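Local coordinates for protein SAM-dependent methyltransferase (Streptococcus pneumoniae, PDB 3KR9) that probably transfers a methyl group from S-adenosylmethionine to N1 of an adenine, position 22, in tRNA, using a class I Rossmann-like fold, at residues A[71-74]-A[75-79]; A[175-179]-A[180-184]; A[32-36]-A[37-41]. One frame throughout, in Å; residues are numbered along the deposited sequence.

Contact 1: A[71-74]-A[75-79]; sequences RLAN and GLAAF
A73 and A78 come within 5.3 Å of each other, CA to CA, because the chain leaves the strand at L72, reverses at G75 with positive phi (54°) and enters a short 3-10 segment, 76-78. The backbone evidence for the turn is the bond from A77 N to N74 O, 3.0 Å long, backed by a weak one from A78 N to G75 O. Across the bend the methyl groups of A73 and A77 meet, CB to CB at 3.9 Å. The main polar contact comes from R71. Its CG lies anti to the carbonyl carbon (chi1 -66°), and the chain runs extended to NE, carrying the guanidinium across to the end of the 3-10 segment. There R71 NH1 donates to A78 O at 2.8 Å with an N-H...O angle of 155°; the oxygen lies at the guanidinium edge, close to its plane, while the donor is tilted from the carbonyl plane. NH1 also forms a salt bridge with D83, and NH2 a hydrogen bond with Q69. L76 and F79 pack on L20 of strand 17-22. N74-A77 is a type II' beta turn with glycine at its second position, running into the 3-10 segment beyond edge strand 68-72 of a Rossmann-like sheet.

Contact 2: A[175-179]-A[180-184]; sequences KEVSP and VFVQK
F181 meets E176, V177 and S178 where one helix stops and the next starts, and its side chain can be followed outward. F181 CB lies 3.4 Å from S178 O and, at the same distance of 3.4 Å, from E176 OE2. CG and CD1 also have E176 OE2 as their nearest neighbour across the contact, with the carboxylate and ring planes 68° apart. On the other side of the ring, F181 CD2 is 3.9 Å from V177 CA and 4.0 Å from V177 CG1.

The glutamate reaches this place because its CG is set between the backbone N and the carbonyl carbon (chi1 47°) and its chain bends at chi2. E176 OE2 accepts from S178 N at 2.8 Å along an almost straight N-H...O line (172°), the donor standing above the carboxylate plane.

V177, with positive phi, is the first residue to leave helix 173-176, and S178 is the N-cap of helix 179-198: S178 OG accepts from F181 N at 3.2 Å. Beside this cap, V177 CG1 touches V182 CG2 at 3.8 Å, a hydrophobic staple. V182 N then bonds to S178 O and Q183 N to P179 O, the first main-chain bonds of the new helix. The Q183 side chain folds back past the P179 carbonyl, with Q183 CG 3.2 Å from P179 O. Further out, the F181 ring meets that of W185 obliquely, and packs on V220 and L221 of helix 204-221.

Contact 3: A[32-36]-A[37-41]; sequences ELVER and GQIKS
A Schellman motif ends helix 28-35 in the beta-alpha-beta unit formed with strands 17-22 and 39-46, and L33 and Q38 meet across it. G37 has positive phi (83°); Q38 N bonds back to L33 O at 2.9 Å, and G37 N to V34 O at 3.1 Å. A water donates to both V34 O and I39 O, joining the helix end to the start of the strand. R36 and Q38 run side by side, with guanidinium and amide planes 26° apart. R36 NE and NH1 both donate to Q38 OE1, at 3.2 and 3.0 Å, from one face of the amide plane, while the oxygen lies near the guanidinium plane. R36 NH2 forms salt bridges with E32 OE2 and with E7. The NE2 of Q38 donates to V13 O and A10 O. L33 CD2 lies 3.4 Å from Q38 CD. With I39 CG1 packed between its own N and C (chi1 75°) and the chain then extended, CD1 reaches 3.6 Å from L33 CB; I39 CG1 is 3.9 Å from V34 CG2. L33 and I39 both reach L19 of strand 17-22, and I39 also touches V13, in the loop between helix 4-10 and that strand.

In the fold
Along the chain the order is contact 3, contact 1, contact 2, with each closing before the next opens. Contacts 3 and 1 share one sheet: strands 39-46 and 68-72 are parallel neighbours, 68-72 being outermost. Their centres are about 21 Å apart and their nearest atoms about 10 Å, so they do not touch and are related through neighbouring strands of one sheet: contact 3 leads into strand 39-46, contact 1 leaves strand 68-72. Contact 2 lies across the chain's centre from contact 1, about 35 Å away centre to centre, and about 31 Å from contact 3, again between centres. Contacts 3 and 1 are connections at the 68-72 end of the sheet, while contact 2 begins helix 179-198 against its 135-145 end.

Contact 1: A[71-74]-A[75-79]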
loop_
_atom_site.group_PDB
_atom_site.type_symbol
_atom_site.label_atom_id
_atom_site.label_comp_id
_atom_site.label_asym_id
_atom_site.label_seq_id
_atom_site.Cartn_x
_atom_site.Cartn_y
_atom_site.Cartn_z
ATOM N N ARG A 71 -10.348 1.063 17.471
ATOM C CA ARG A 71 -9.389 0.937 18.550
ATOM C C ARG A 71 -8.313 1.989 18.408
ATOM O O ARG A 71 -7.863 2.290 17.262
ATOM C CB ARG A 71 -8.781 -0.469 18.524
ATOM C CG ARG A 71 -9.772 -1.569 18.828
ATOM C CD ARG A 71 -9.131 -2.937 18.645
ATOM N NE ARG A 71 -10.032 -4.012 19.063
ATOM C CZ ARG A 71 -9.761 -5.302 18.876
ATOM N NH1 ARG A 71 -8.603 -5.644 18.323
ATOM N NH2 ARG A 71 -10.609 -6.250 19.270
ATOM N N LEU A 72 -7.918 2.560 19.567
ATOM C CA LEU A 72 -6.920 3.572 19.639
ATOM C C LEU A 72 -5.594 2.851 19.921
ATOM O O LEU A 72 -5.433 2.324 21.007
ATOM C CB LEU A 72 -7.253 4.480 20.854
ATOM C CG LEU A 72 -6.182 5.513 21.084
ATOM C CD1 LEU A 72 -6.189 6.493 19.864
ATOM C CD2 LEU A 72 -6.438 6.227 22.462
ATOM N N ALA A 73 -4.687 2.794 18.942
ATOM C CA ALA A 73 -3.454 1.994 19.071
ATOM C C ALA A 73 -2.631 2.223 17.843
ATOM O O ALA A 73 -3.166 2.597 16.768
ATOM C CB ALA A 73 -3.751 0.506 19.234
ATOM N N ASN A 74 -1.329 2.065 17.990
ATOM C CA ASN A 74 -0.452 2.330 16.859
ATOM C C ASN A 74 -0.237 1.085 15.996
ATOM O O ASN A 74 0.221 0.040 16.490
ATOM C CB ASN A 74 0.879 2.789 17.362
ATOM C CG ASN A 74 1.797 3.197 16.243
ATOM O OD1 ASN A 74 1.434 3.986 15.334
ATOM N ND2 ASN A 74 3.002 2.697 16.301
ATOM N N GLY A 75 -0.530 1.230 14.713
ATOM C CA GLY A 75 -0.271 0.183 13.722
ATOM C C GLY A 75 -0.878 -1.131 14.115
ATOM O O GLY A 75 -2.069 -1.210 14.365
ATOM N N LEU A 76 -0.059 -2.188 14.149
ATOM C CA LEU A 76 -0.581 -3.542 14.407
ATOM C C LEU A 76 -0.938 -3.803 15.866
ATOM O O LEU A 76 -1.519 -4.840 16.200
ATOM C CB LEU A 76 0.382 -4.600 13.870
ATOM C CG LEU A 76 0.621 -4.559 12.353
ATOM C CD1 LEU A 76 1.463 -5.819 11.901
ATOM C CD2 LEU A 76 -0.706 -4.433 11.519
ATOM N N ALA A 77 -0.595 -2.877 16.765
ATOM C CA ALA A 77 -1.168 -2.956 18.143
ATOM C C ALA A 77 -2.722 -2.991 18.178
ATOM O O ALA A 77 -3.312 -3.320 19.184
ATOM C CB ALA A 77 -0.657 -1.789 19.023
ATOM N N ALA A 78 -3.370 -2.623 17.074
ATOM C CA ALA A 78 -4.837 -2.635 16.953
ATOM C C ALA A 78 -5.487 -4.004 16.903
ATOM O O ALA A 78 -6.716 -4.105 16.928
ATOM C CB ALA A 78 -5.239 -1.849 15.681
ATOM N N PHE A 79 -4.686 -5.070 16.787
ATOM C CA PHE A 79 -5.273 -6.382 16.809
ATOM C C PHE A 79 -4.418 -7.431 17.493
ATOM O O PHE A 79 -3.252 -7.171 17.865
ATOM C CB PHE A 79 -5.669 -6.844 15.392
ATOM C CG PHE A 79 -4.539 -7.526 14.608
ATOM C CD1 PHE A 79 -4.728 -8.810 14.075
ATOM C CD2 PHE A 79 -3.312 -6.881 14.390
ATOM C CE1 PHE A 79 -3.744 -9.435 13.341
ATOM C CE2 PHE A 79 -2.307 -7.518 13.619
ATOM C CZ PHE A 79 -2.531 -8.796 13.094
#

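Contact 2: A[175-179]-A[180-184]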
loop_
_atom_site.group_PDB
_atom_site.type_symbol
_atom_site.label_atom_id
_atom_site.label_comp_id
_atom_site.label_asym_id
_atom_site.label_seq_id
_atom_site.Cartn_x
_atom_site.Cartn_y
_atom_site.Cartn_z
ATOM N N LYS A 175 5.087 -5.871 -15.873
ATOM C CA LYS A 175 4.646 -6.829 -16.894
ATOM C C LYS A 175 3.411 -6.321 -17.676
ATOM O O LYS A 175 3.362 -6.429 -18.883
ATOM C CB LYS A 175 4.420 -8.218 -16.292
ATOM C CG LYS A 175 4.172 -9.283 -17.358
ATOM C CD LYS A 175 3.892 -10.651 -16.730
ATOM C CE LYS A 175 3.622 -11.680 -17.822
ATOM N NZ LYS A 175 2.355 -11.314 -18.513
ATOM N N GLU A 176 2.454 -5.718 -16.984
ATOM C CA GLU A 176 1.273 -5.096 -17.589
ATOM C C GLU A 176 1.600 -3.836 -18.409
ATOM O O GLU A 176 1.017 -3.636 -19.486
ATOM C CB GLU A 176 0.281 -4.703 -16.485
ATOM C CG GLU A 176 1.000 -3.980 -15.328
ATOM C CD GLU A 176 0.354 -2.637 -14.925
ATOM O OE1 GLU A 176 -0.771 -2.674 -14.282
ATOM O OE2 GLU A 176 1.013 -1.590 -15.254
ATOM N N VAL A 177 2.508 -3.004 -17.888
ATOM C CA VAL A 177 2.837 -1.678 -18.453
ATOM C C VAL A 177 1.541 -0.942 -18.857
ATOM O O VAL A 177 1.379 -0.536 -20.004
ATOM C CB VAL A 177 3.807 -1.766 -19.671
ATOM C CG1 VAL A 177 4.241 -0.382 -20.147
ATOM C CG2 VAL A 177 5.047 -2.663 -19.340
ATOM N N SER A 178 0.617 -0.773 -17.920
ATOM C CA SER A 178 -0.636 -0.045 -18.209
ATOM C C SER A 178 -0.446 1.417 -18.631
ATOM O O SER A 178 0.612 2.025 -18.434
ATOM C CB SER A 178 -1.572 -0.063 -16.988
ATOM O OG SER A 178 -0.999 0.723 -15.965
ATOM N N PRO A 179 -1.511 2.025 -19.179
ATOM C CA PRO A 179 -1.296 3.413 -19.572
ATOM C C PRO A 179 -0.905 4.284 -18.372
ATOM O O PRO A 179 -0.174 5.262 -18.557
ATOM C CB PRO A 179 -2.676 3.835 -20.111
ATOM C CG PRO A 179 -3.178 2.575 -20.754
ATOM C CD PRO A 179 -2.761 1.478 -19.728
ATOM N N VAL A 180 -1.406 3.949 -17.175
ATOM C CA VAL A 180 -1.094 4.761 -15.992
ATOM C C VAL A 180 0.350 4.559 -15.562
ATOM O O VAL A 180 1.036 5.517 -15.195
ATOM C CB VAL A 180 -2.039 4.472 -14.781
ATOM C CG1 VAL A 180 -1.449 5.070 -13.476
ATOM C CG2 VAL A 180 -3.453 4.981 -15.049
ATOM N N PHE A 181 0.813 3.310 -15.613
ATOM C CA PHE A 181 2.215 3.008 -15.383
ATOM C C PHE A 181 3.102 3.863 -16.342
ATOM O O PHE A 181 4.118 4.441 -15.924
ATOM C CB PHE A 181 2.431 1.501 -15.604
ATOM C CG PHE A 181 3.854 1.031 -15.427
ATOM C CD1 PHE A 181 4.269 0.504 -14.214
ATOM C CD2 PHE A 181 4.760 1.073 -16.482
ATOM C CE1 PHE A 181 5.589 0.033 -14.022
ATOM C CE2 PHE A 181 6.093 0.607 -16.320
ATOM C CZ PHE A 181 6.509 0.081 -15.085
ATOM N N VAL A 182 2.729 3.955 -17.619
ATOM C CA VAL A 182 3.559 4.750 -18.554
ATOM C C VAL A 182 3.634 6.231 -18.153
ATOM O O VAL A 182 4.718 6.821 -18.120
ATOM C CB VAL A 182 3.068 4.644 -20.022
ATOM C CG1 VAL A 182 3.978 5.461 -20.967
ATOM C CG2 VAL A 182 2.966 3.142 -20.472
ATOM N N GLN A 183 2.482 6.829 -17.832
ATOM C CA GLN A 183 2.453 8.225 -17.424
ATOM C C GLN A 183 3.304 8.442 -16.194
ATOM O O GLN A 183 4.097 9.384 -16.136
ATOM C CB GLN A 183 1.008 8.691 -17.151
ATOM C CG GLN A 183 0.064 8.493 -18.336
ATOM C CD GLN A 183 -1.400 8.398 -17.901
ATOM O OE1 GLN A 183 -1.817 9.087 -16.957
ATOM N NE2 GLN A 183 -2.190 7.529 -18.578
ATOM N N LYS A 184 3.178 7.561 -15.198
ATOM C CA LYS A 184 3.999 7.728 -14.004
ATOM C C LYS A 184 5.472 7.744 -14.331
ATOM O O LYS A 184 6.173 8.660 -13.925
ATOM C CB LYS A 184 3.712 6.683 -12.906
ATOM C CG LYS A 184 4.731 6.800 -11.744
ATOM C CD LYS A 184 4.504 5.767 -10.582
ATOM C CE LYS A 184 5.773 5.719 -9.621
ATOM N NZ LYS A 184 5.458 4.850 -8.418
#

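Contact 3: A[32-36]-A[37-41]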
loop_
_atom_site.group_PDB
_atom_site.type_symbol
_atom_site.label_atom_id
_atom_site.label_comp_id
_atom_site.label_asym_id
_atom_site.label_seq_id
_atom_site.Cartn_x
_atom_site.Cartn_y
_atom_site.Cartn_z
ATOM N N GLU A 32 -18.168 0.968 4.287
ATOM C CA GLU A 32 -18.536 0.598 2.970
ATOM C C GLU A 32 -18.551 -0.927 2.722
ATOM O O GLU A 32 -19.501 -1.445 2.117
ATOM C CB GLU A 32 -17.539 1.226 1.999
ATOM C CG GLU A 32 -17.770 0.717 0.583
ATOM C CD GLU A 32 -19.120 1.199 -0.022
ATOM O OE1 GLU A 32 -19.696 2.196 0.470
ATOM O OE2 GLU A 32 -19.549 0.580 -1.022
ATOM N N LEU A 33 -17.453 -1.609 3.092
ATOM C CA LEU A 33 -17.305 -3.036 2.916
ATOM C C LEU A 33 -18.350 -3.843 3.681
ATOM O O LEU A 33 -18.834 -4.892 3.167
ATOM C CB LEU A 33 -15.861 -3.518 3.267
ATOM C CG LEU A 33 -14.811 -3.091 2.195
ATOM C CD1 LEU A 33 -13.362 -3.287 2.616
ATOM C CD2 LEU A 33 -15.032 -3.807 0.870
ATOM N N VAL A 34 -18.732 -3.390 4.882
ATOM C CA VAL A 34 -19.711 -4.157 5.638
ATOM C C VAL A 34 -21.075 -3.874 5.025
ATOM O O VAL A 34 -21.899 -4.767 4.878
ATOM C CB VAL A 34 -19.791 -3.810 7.095
ATOM C CG1 VAL A 34 -20.997 -4.510 7.750
ATOM C CG2 VAL A 34 -18.444 -4.174 7.873
ATOM N N GLU A 35 -21.292 -2.628 4.639
ATOM C CA GLU A 35 -22.614 -2.268 4.144
ATOM C C GLU A 35 -22.927 -3.059 2.861
ATOM O O GLU A 35 -24.080 -3.470 2.666
ATOM C CB GLU A 35 -22.775 -0.746 3.985
ATOM C CG GLU A 35 -22.830 -0.051 5.344
ATOM C CD GLU A 35 -23.183 1.413 5.255
ATOM O OE1 GLU A 35 -22.899 2.052 4.234
ATOM O OE2 GLU A 35 -23.764 1.904 6.219
ATOM N N ARG A 36 -21.923 -3.306 2.014
ATOM C CA ARG A 36 -22.207 -4.035 0.764
ATOM C C ARG A 36 -22.120 -5.553 0.865
ATOM O O ARG A 36 -22.305 -6.239 -0.110
ATOM C CB ARG A 36 -21.396 -3.508 -0.437
ATOM C CG ARG A 36 -19.926 -3.618 -0.309
ATOM C CD ARG A 36 -19.281 -2.481 -1.128
ATOM N NE ARG A 36 -17.968 -2.910 -1.570
ATOM C CZ ARG A 36 -17.096 -2.194 -2.279
ATOM N NH1 ARG A 36 -15.947 -2.776 -2.606
ATOM N NH2 ARG A 36 -17.354 -0.927 -2.649
ATOM N N GLY A 37 -21.896 -6.060 2.054
ATOM C CA GLY A 37 -21.987 -7.492 2.335
ATOM C C GLY A 37 -20.693 -8.153 1.941
ATOM O O GLY A 37 -20.635 -9.381 1.772
ATOM N N GLN A 38 -19.631 -7.362 1.805
ATOM C CA GLN A 38 -18.359 -7.911 1.290
ATOM C C GLN A 38 -17.493 -8.556 2.386
ATOM O O GLN A 38 -16.747 -9.519 2.151
ATOM C CB GLN A 38 -17.593 -6.848 0.461
ATOM C CG GLN A 38 -16.259 -7.362 -0.059
ATOM C CD GLN A 38 -15.657 -6.461 -1.089
ATOM O OE1 GLN A 38 -16.348 -5.619 -1.715
ATOM N NE2 GLN A 38 -14.356 -6.577 -1.261
ATOM N N ILE A 39 -17.597 -8.077 3.614
ATOM C CA ILE A 39 -16.783 -8.673 4.684
ATOM C C ILE A 39 -17.707 -8.930 5.850
ATOM O O ILE A 39 -18.783 -8.374 5.869
ATOM C CB ILE A 39 -15.624 -7.756 5.033
ATOM C CG1 ILE A 39 -16.121 -6.537 5.867
ATOM C CG2 ILE A 39 -14.905 -7.369 3.711
ATOM C CD1 ILE A 39 -15.036 -5.480 6.190
ATOM N N LYS A 40 -17.326 -9.757 6.804
ATOM C CA LYS A 40 -18.181 -10.044 7.946
ATOM C C LYS A 40 -18.096 -8.960 9.021
ATOM O O LYS A 40 -19.049 -8.727 9.780
ATOM C CB LYS A 40 -17.750 -11.358 8.586
ATOM C CG LYS A 40 -18.563 -11.755 9.805
ATOM C CD LYS A 40 -20.072 -11.701 9.554
ATOM C CE LYS A 40 -20.890 -11.750 10.860
ATOM N NZ LYS A 40 -20.952 -10.376 11.509
ATOM N N SER A 41 -16.942 -8.333 9.120
ATOM C CA SER A 41 -16.697 -7.416 10.220
ATOM C C SER A 41 -15.305 -6.853 10.086
ATOM O O SER A 41 -14.514 -7.322 9.283
ATOM C CB SER A 41 -16.833 -8.103 11.553
ATOM O OG SER A 41 -15.860 -9.139 11.671
HETATM O O HOH W 1 -21.496 -7.412 5.771
#